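Local coordinates for protein DNA replication factor Cdt1 (Mus musculus, PDB 3A4C) that helps license DNA replication by promoting loading of the MCM complex onto DNA, and is represented here by its C-terminal winged-helix domain, at residues A[33-38]-A[77-82]; A[68-73]-A[82-87]. One frame throughout, in Å; residues are numbered along the deposited sequence.

Interaction 1: residues A[33-38]-A[77-82]; sequences ALTMEV and RTDTYV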
loop_
_atom_site.group_PDB
_atom_site.type_symbol
_atom_site.label_atom_id
_atom_site.label_comp_id
_atom_site.label_asym_id
_atom_site.label_seq_id
_atom_site.Cartn_x
_atom_site.Cartn_y
_atom_site.Cartn_z
ATOM N N ALA A 33 4.863 -13.767 2.393
ATOM C CA ALA A 33 4.161 -12.818 3.253
ATOM C C ALA A 33 5.120 -12.186 4.238
ATOM O O ALA A 33 6.132 -12.781 4.585
ATOM C CB ALA A 33 3.012 -13.505 4.005
ATOM N N LEU A 34 4.795 -10.977 4.682
ATOM C CA LEU A 34 5.560 -10.293 5.718
ATOM C C LEU A 34 4.575 -9.645 6.673
ATOM O O LEU A 34 3.486 -9.270 6.261
ATOM C CB LEU A 34 6.443 -9.203 5.107
ATOM C CG LEU A 34 7.594 -9.628 4.197
ATOM C CD1 LEU A 34 8.151 -8.392 3.492
ATOM C CD2 LEU A 34 8.661 -10.349 4.999
ATOM N N THR A 35 4.948 -9.495 7.943
ATOM C CA THR A 35 4.076 -8.790 8.877
ATOM C C THR A 35 4.003 -7.320 8.494
ATOM O O THR A 35 4.953 -6.779 7.925
ATOM C CB THR A 35 4.563 -8.906 10.329
ATOM O OG1 THR A 35 5.800 -8.198 10.474
ATOM C CG2 THR A 35 4.759 -10.378 10.709
ATOM N N MET A 36 2.867 -6.693 8.792
ATOM C CA MET A 36 2.659 -5.263 8.562
ATOM C C MET A 36 3.756 -4.420 9.175
ATOM O O MET A 36 4.229 -3.470 8.566
ATOM C CB MET A 36 1.330 -4.818 9.160
ATOM C CG MET A 36 0.288 -4.476 8.149
ATOM S SD MET A 36 0.772 -2.979 7.275
ATOM C CE MET A 36 -0.791 -2.638 6.472
ATOM N N GLU A 37 4.143 -4.750 10.401
ATOM C CA GLU A 37 5.234 -4.041 11.052
ATOM C C GLU A 37 6.503 -4.062 10.200
ATOM O O GLU A 37 7.128 -3.024 9.979
ATOM C CB GLU A 37 5.518 -4.659 12.420
ATOM C CG GLU A 37 6.551 -3.900 13.218
ATOM C CD GLU A 37 6.486 -4.223 14.695
ATOM O OE1 GLU A 37 7.254 -3.617 15.469
ATOM O OE2 GLU A 37 5.662 -5.082 15.080
ATOM N N VAL A 38 6.889 -5.246 9.734
ATOM C CA VAL A 38 8.098 -5.383 8.931
ATOM C C VAL A 38 7.969 -4.635 7.614
ATOM O O VAL A 38 8.894 -3.918 7.198
ATOM C CB VAL A 38 8.442 -6.861 8.668
ATOM C CG1 VAL A 38 9.477 -6.983 7.549
ATOM C CG2 VAL A 38 8.963 -7.507 9.945
ATOM N N ARG A 77 -2.821 -14.308 15.312
ATOM C CA ARG A 77 -2.515 -13.847 16.656
ATOM C C ARG A 77 -2.388 -12.324 16.645
ATOM O O ARG A 77 -3.282 -11.649 16.156
ATOM C CB ARG A 77 -1.275 -14.549 17.202
ATOM C CG ARG A 77 -1.456 -16.066 17.245
ATOM C CD ARG A 77 -0.309 -16.764 17.965
ATOM N NE ARG A 77 -0.672 -18.148 18.255
ATOM C CZ ARG A 77 0.012 -18.953 19.054
ATOM N NH1 ARG A 77 -0.406 -20.196 19.251
ATOM N NH2 ARG A 77 1.111 -18.517 19.661
ATOM N N THR A 78 -1.303 -11.767 17.166
ATOM C CA THR A 78 -1.221 -10.304 17.189
ATOM C C THR A 78 -0.470 -9.713 15.995
ATOM O O THR A 78 -0.185 -8.518 15.972
ATOM C CB THR A 78 -0.628 -9.765 18.508
ATOM O OG1 THR A 78 0.769 -10.070 18.569
ATOM C CG2 THR A 78 -1.351 -10.377 19.715
ATOM N N ASP A 79 -0.150 -10.544 15.010
ATOM C CA ASP A 79 0.500 -10.070 13.793
ATOM C C ASP A 79 -0.541 -9.917 12.700
ATOM O O ASP A 79 -1.543 -10.610 12.703
ATOM C CB ASP A 79 1.561 -11.062 13.318
ATOM C CG ASP A 79 2.679 -11.247 14.320
ATOM O OD1 ASP A 79 3.133 -10.236 14.894
ATOM O OD2 ASP A 79 3.105 -12.405 14.522
ATOM N N THR A 80 -0.296 -9.010 11.766
ATOM C CA THR A 80 -1.095 -8.939 10.555
ATOM C C THR A 80 -0.180 -9.179 9.370
ATOM O O THR A 80 0.792 -8.462 9.168
ATOM C CB THR A 80 -1.803 -7.590 10.427
ATOM O OG1 THR A 80 -2.722 -7.445 11.518
ATOM C CG2 THR A 80 -2.563 -7.505 9.092
ATOM N N TYR A 81 -0.466 -10.221 8.605
ATOM C CA TYR A 81 0.400 -10.564 7.491
ATOM C C TYR A 81 -0.055 -9.899 6.205
ATOM O O TYR A 81 -1.241 -9.899 5.894
ATOM C CB TYR A 81 0.497 -12.081 7.319
ATOM C CG TYR A 81 1.453 -12.684 8.309
ATOM C CD1 TYR A 81 2.808 -12.774 8.023
ATOM C CD2 TYR A 81 1.008 -13.139 9.546
ATOM C CE1 TYR A 81 3.700 -13.315 8.939
ATOM C CE2 TYR A 81 1.893 -13.679 10.472
ATOM C CZ TYR A 81 3.237 -13.762 10.161
ATOM O OH TYR A 81 4.119 -14.297 11.070
ATOM N N VAL A 82 0.907 -9.317 5.492
ATOM C CA VAL A 82 0.697 -8.729 4.180
ATOM C C VAL A 82 1.162 -9.688 3.084
ATOM O O VAL A 82 2.294 -10.169 3.093
ATOM C CB VAL A 82 1.476 -7.415 4.032
ATOM C CG1 VAL A 82 1.340 -6.882 2.615
ATOM C CG2 VAL A 82 0.985 -6.397 5.054
HETATM O O HOH W 1 2.086 -6.757 12.224
HETATM O O HOH W 2 4.090 -7.841 14.384
#

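Interaction 2: residues A[68-73]-A[82-87]; sequences PDWLSL and VKLDKA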
loop_
_atom_site.group_PDB
_atom_site.type_symbol
_atom_site.label_atom_id
_atom_site.label_comp_id
_atom_site.label_asym_id
_atom_site.label_seq_id
_atom_site.Cartn_x
_atom_site.Cartn_y
_atom_site.Cartn_z
ATOM N N PRO A 68 -7.968 -4.845 -3.408
ATOM C CA PRO A 68 -8.105 -6.041 -2.572
ATOM C C PRO A 68 -7.702 -7.335 -3.286
ATOM O O PRO A 68 -7.355 -8.306 -2.615
ATOM C CB PRO A 68 -9.606 -6.062 -2.255
ATOM C CG PRO A 68 -10.222 -5.349 -3.423
ATOM C CD PRO A 68 -9.276 -4.204 -3.639
ATOM N N ASP A 69 -7.755 -7.357 -4.611
ATOM C CA ASP A 69 -7.347 -8.542 -5.361
ATOM C C ASP A 69 -5.826 -8.677 -5.433
ATOM O O ASP A 69 -5.299 -9.740 -5.759
ATOM C CB ASP A 69 -7.943 -8.521 -6.766
ATOM C CG ASP A 69 -9.434 -8.790 -6.766
ATOM O OD1 ASP A 69 -9.951 -9.271 -5.732
ATOM O OD2 ASP A 69 -10.086 -8.521 -7.796
ATOM N N TRP A 70 -5.123 -7.594 -5.129
ATOM C CA TRP A 70 -3.669 -7.617 -5.139
ATOM C C TRP A 70 -3.130 -7.792 -3.731
ATOM O O TRP A 70 -2.316 -8.672 -3.470
ATOM C CB TRP A 70 -3.129 -6.311 -5.726
ATOM C CG TRP A 70 -1.640 -6.221 -5.748
ATOM C CD1 TRP A 70 -0.769 -7.171 -6.180
ATOM C CD2 TRP A 70 -0.842 -5.095 -5.346
ATOM N NE1 TRP A 70 0.527 -6.714 -6.067
ATOM C CE2 TRP A 70 0.505 -5.441 -5.561
ATOM C CE3 TRP A 70 -1.141 -3.832 -4.826
ATOM C CZ2 TRP A 70 1.555 -4.570 -5.271
ATOM C CZ3 TRP A 70 -0.094 -2.964 -4.541
ATOM C CH2 TRP A 70 1.235 -3.339 -4.764
ATOM N N LEU A 71 -3.600 -6.942 -2.826
ATOM C CA LEU A 71 -3.043 -6.840 -1.483
ATOM C C LEU A 71 -4.006 -7.383 -0.439
ATOM O O LEU A 71 -5.091 -6.837 -0.247
ATOM C CB LEU A 71 -2.726 -5.374 -1.181
ATOM C CG LEU A 71 -1.965 -5.014 0.093
ATOM C CD1 LEU A 71 -0.712 -5.826 0.208
ATOM C CD2 LEU A 71 -1.618 -3.534 0.063
ATOM N N SER A 72 -3.593 -8.451 0.240
ATOM C CA SER A 72 -4.418 -9.102 1.245
ATOM C C SER A 72 -3.781 -8.932 2.630
ATOM O O SER A 72 -2.560 -8.936 2.760
ATOM C CB SER A 72 -4.543 -10.592 0.902
ATOM O OG SER A 72 -5.795 -11.108 1.308
ATOM N N LEU A 73 -4.613 -8.767 3.653
ATOM C CA LEU A 73 -4.146 -8.675 5.033
ATOM C C LEU A 73 -4.774 -9.804 5.828
ATOM O O LEU A 73 -5.977 -10.034 5.727
ATOM C CB LEU A 73 -4.574 -7.351 5.645
ATOM C CG LEU A 73 -4.138 -6.107 4.883
ATOM C CD1 LEU A 73 -4.841 -4.890 5.448
ATOM C CD2 LEU A 73 -2.638 -5.966 5.004
ATOM N N VAL A 82 0.907 -9.317 5.492
ATOM C CA VAL A 82 0.697 -8.729 4.180
ATOM C C VAL A 82 1.162 -9.688 3.084
ATOM O O VAL A 82 2.294 -10.169 3.093
ATOM C CB VAL A 82 1.476 -7.415 4.032
ATOM C CG1 VAL A 82 1.340 -6.882 2.615
ATOM C CG2 VAL A 82 0.985 -6.397 5.054
ATOM N N LYS A 83 0.277 -9.957 2.136
ATOM C CA LYS A 83 0.569 -10.882 1.061
ATOM C C LYS A 83 0.181 -10.238 -0.260
ATOM O O LYS A 83 -0.879 -9.626 -0.369
ATOM C CB LYS A 83 -0.207 -12.186 1.282
ATOM C CG LYS A 83 0.136 -13.303 0.312
ATOM C CD LYS A 83 -0.018 -14.681 0.968
ATOM C CE LYS A 83 -1.460 -14.981 1.372
ATOM N NZ LYS A 83 -1.619 -16.379 1.915
ATOM N N LEU A 84 1.047 -10.363 -1.258
ATOM C CA LEU A 84 0.743 -9.855 -2.587
ATOM C C LEU A 84 0.385 -11.008 -3.510
ATOM O O LEU A 84 1.006 -12.070 -3.459
ATOM C CB LEU A 84 1.939 -9.100 -3.164
ATOM C CG LEU A 84 2.315 -7.772 -2.509
ATOM C CD1 LEU A 84 3.459 -7.112 -3.271
ATOM C CD2 LEU A 84 1.119 -6.854 -2.477
ATOM N N ASP A 85 -0.621 -10.805 -4.348
ATOM C CA ASP A 85 -0.894 -11.750 -5.417
ATOM C C ASP A 85 0.057 -11.430 -6.561
ATOM O O ASP A 85 -0.162 -10.483 -7.310
ATOM C CB ASP A 85 -2.345 -11.643 -5.877
ATOM C CG ASP A 85 -2.722 -12.730 -6.869
ATOM O OD1 ASP A 85 -1.877 -13.071 -7.719
ATOM O OD2 ASP A 85 -3.860 -13.239 -6.803
ATOM N N LYS A 86 1.127 -12.206 -6.686
ATOM C CA LYS A 86 2.142 -11.907 -7.694
ATOM C C LYS A 86 1.700 -12.265 -9.116
ATOM O O LYS A 86 2.445 -12.057 -10.073
ATOM C CB LYS A 86 3.484 -12.559 -7.347
ATOM C CG LYS A 86 4.357 -11.714 -6.419
ATOM C CD LYS A 86 5.800 -12.217 -6.391
ATOM C CE LYS A 86 6.704 -11.316 -5.551
ATOM N NZ LYS A 86 8.126 -11.781 -5.574
ATOM N N ALA A 87 0.482 -12.782 -9.250
ATOM C CA ALA A 87 -0.081 -13.089 -10.564
ATOM C C ALA A 87 -0.685 -11.851 -11.239
ATOM O O ALA A 87 -1.354 -11.960 -12.268
ATOM C CB ALA A 87 -1.120 -14.189 -10.451
HETATM O O HOH W 3 -5.780 -12.213 -4.992
#

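Interaction 1: residues A[33-38]-A[77-82]
Leu-34 and Val-82 form a hydrogen-bonded antiparallel pair. Leu-34 N donates to Val-82 O at 3.1 Å, in the carbonyl plane. Val-82 N returns a shorter, nearly straight bond of 2.7 Å to Leu-34 O. Two residues on in one segment and two back in the other, Met-36 N donates to Thr-80 O at 2.8 Å, almost in line with the carbonyl (176° at the oxygen). This third bond ties the start of helix 36-45 to strand 79-84. The tightly packed side is made by Met-36 and Val-82. CG2 of Val-82 stands anti to its own carbonyl carbon and meets Met-36 CG at 3.7 Å. Leu-34 turns to the same helix-covered face as Val-82. Val-39 and Phe-26 also pack on Val-82, and helix 53-66 covers Met-36.

The outer side is looser. Methyl CG2 of Thr-35 sits over one face of the Tyr-81 ring, 4.0 Å from the centroid, a CH-pi contact. A chi1 of 67° places OG1 of Thr-35 between its backbone N and carbonyl carbon, where it accepts from Val-38 N at 3.2 Å and caps the helix. Ala-33 CB approaches the same ring obliquely. Further out, one water donates to both Glu-37 OE2 and Asp-79 OD1, linking two carboxylates that would probably repel each other. A short strand between the first two helices, paired with a strand of the C-terminal hairpin, is typical of the winged-helix fold.

Interaction 2: residues A[68-73]-A[82-87]
The indole of Trp-70 carries methyl CD2 of Leu-84 over one face, a CH-pi contact. Leu-84 CD2 lies 3.7 Å from the centroid of the Trp-70 five-membered ring, and the methyl is displaced toward the rim. The ring atom nearest to Leu-84 CD2 is Trp-70 CE2, at 3.4 Å. At the indole edge, in the ring plane, lies the carbonyl oxygen of Asp-85, 3.6 Å from Trp-70 CD1. The extended chi1 of Trp-70 (179°) lays the indole alongside the Leu-84 side chain, both pointing the same way.

Leu-84 CD2 is also met by Leu-71 CD1, from strand 71-76. Leu-71 CD1 touches Leu-84 CD2 at 3.4 Å and Val-82 CG1 at 3.3 Å, both closer than usual for carbons. Leu-73 CD2 continues this apolar face against Val-82 CG2. Leu-22 and Phe-26 of helix 3-27 and Leu-63 and Ala-64 of helix 53-66 pack against it.

The backbones are joined by a reciprocal pair: Ser-72 N donates to Lys-83 O in a nearly straight bond of 3.0 Å, and Lys-83 N donates back to Ser-72 O. Asp-85 N adds a bond to Trp-70 O, just beyond the strand ends. Ser-72 and Lys-83 point to the exposed face. Asp-85 then turns the chain: its OD1 accepts from Ala-87 N at 2.8 Å, an Asx turn. A water donates to Asp-85 OD2 and to Asp-69 O, bridging the two segments. Such an antiparallel pairing, with one apolar face laid on helices, is the base of the beta-hairpin that carries the wing in a winged-helix domain.

From the N terminus, helix 3-27 comes first and leads to strand 33-35, the first partner in interaction 1. Helices 36-45 and 53-66 follow, then segment 68-73, which opens the hairpin. After the turn, the chain returns along strand 79-84. Residues 77-82 close the long loop of interaction 1, across 38 intervening residues. Residues 82-87 close the short hairpin loop of interaction 2. The segments alternate along the chain, so the two closures cross. They share Val-82, which lies in the central strand between strands 33-35 and 71-76. Met-36, at the start of helix 36-45, touches Leu-73 on strand 71-76, so the two contacts also meet through side chains.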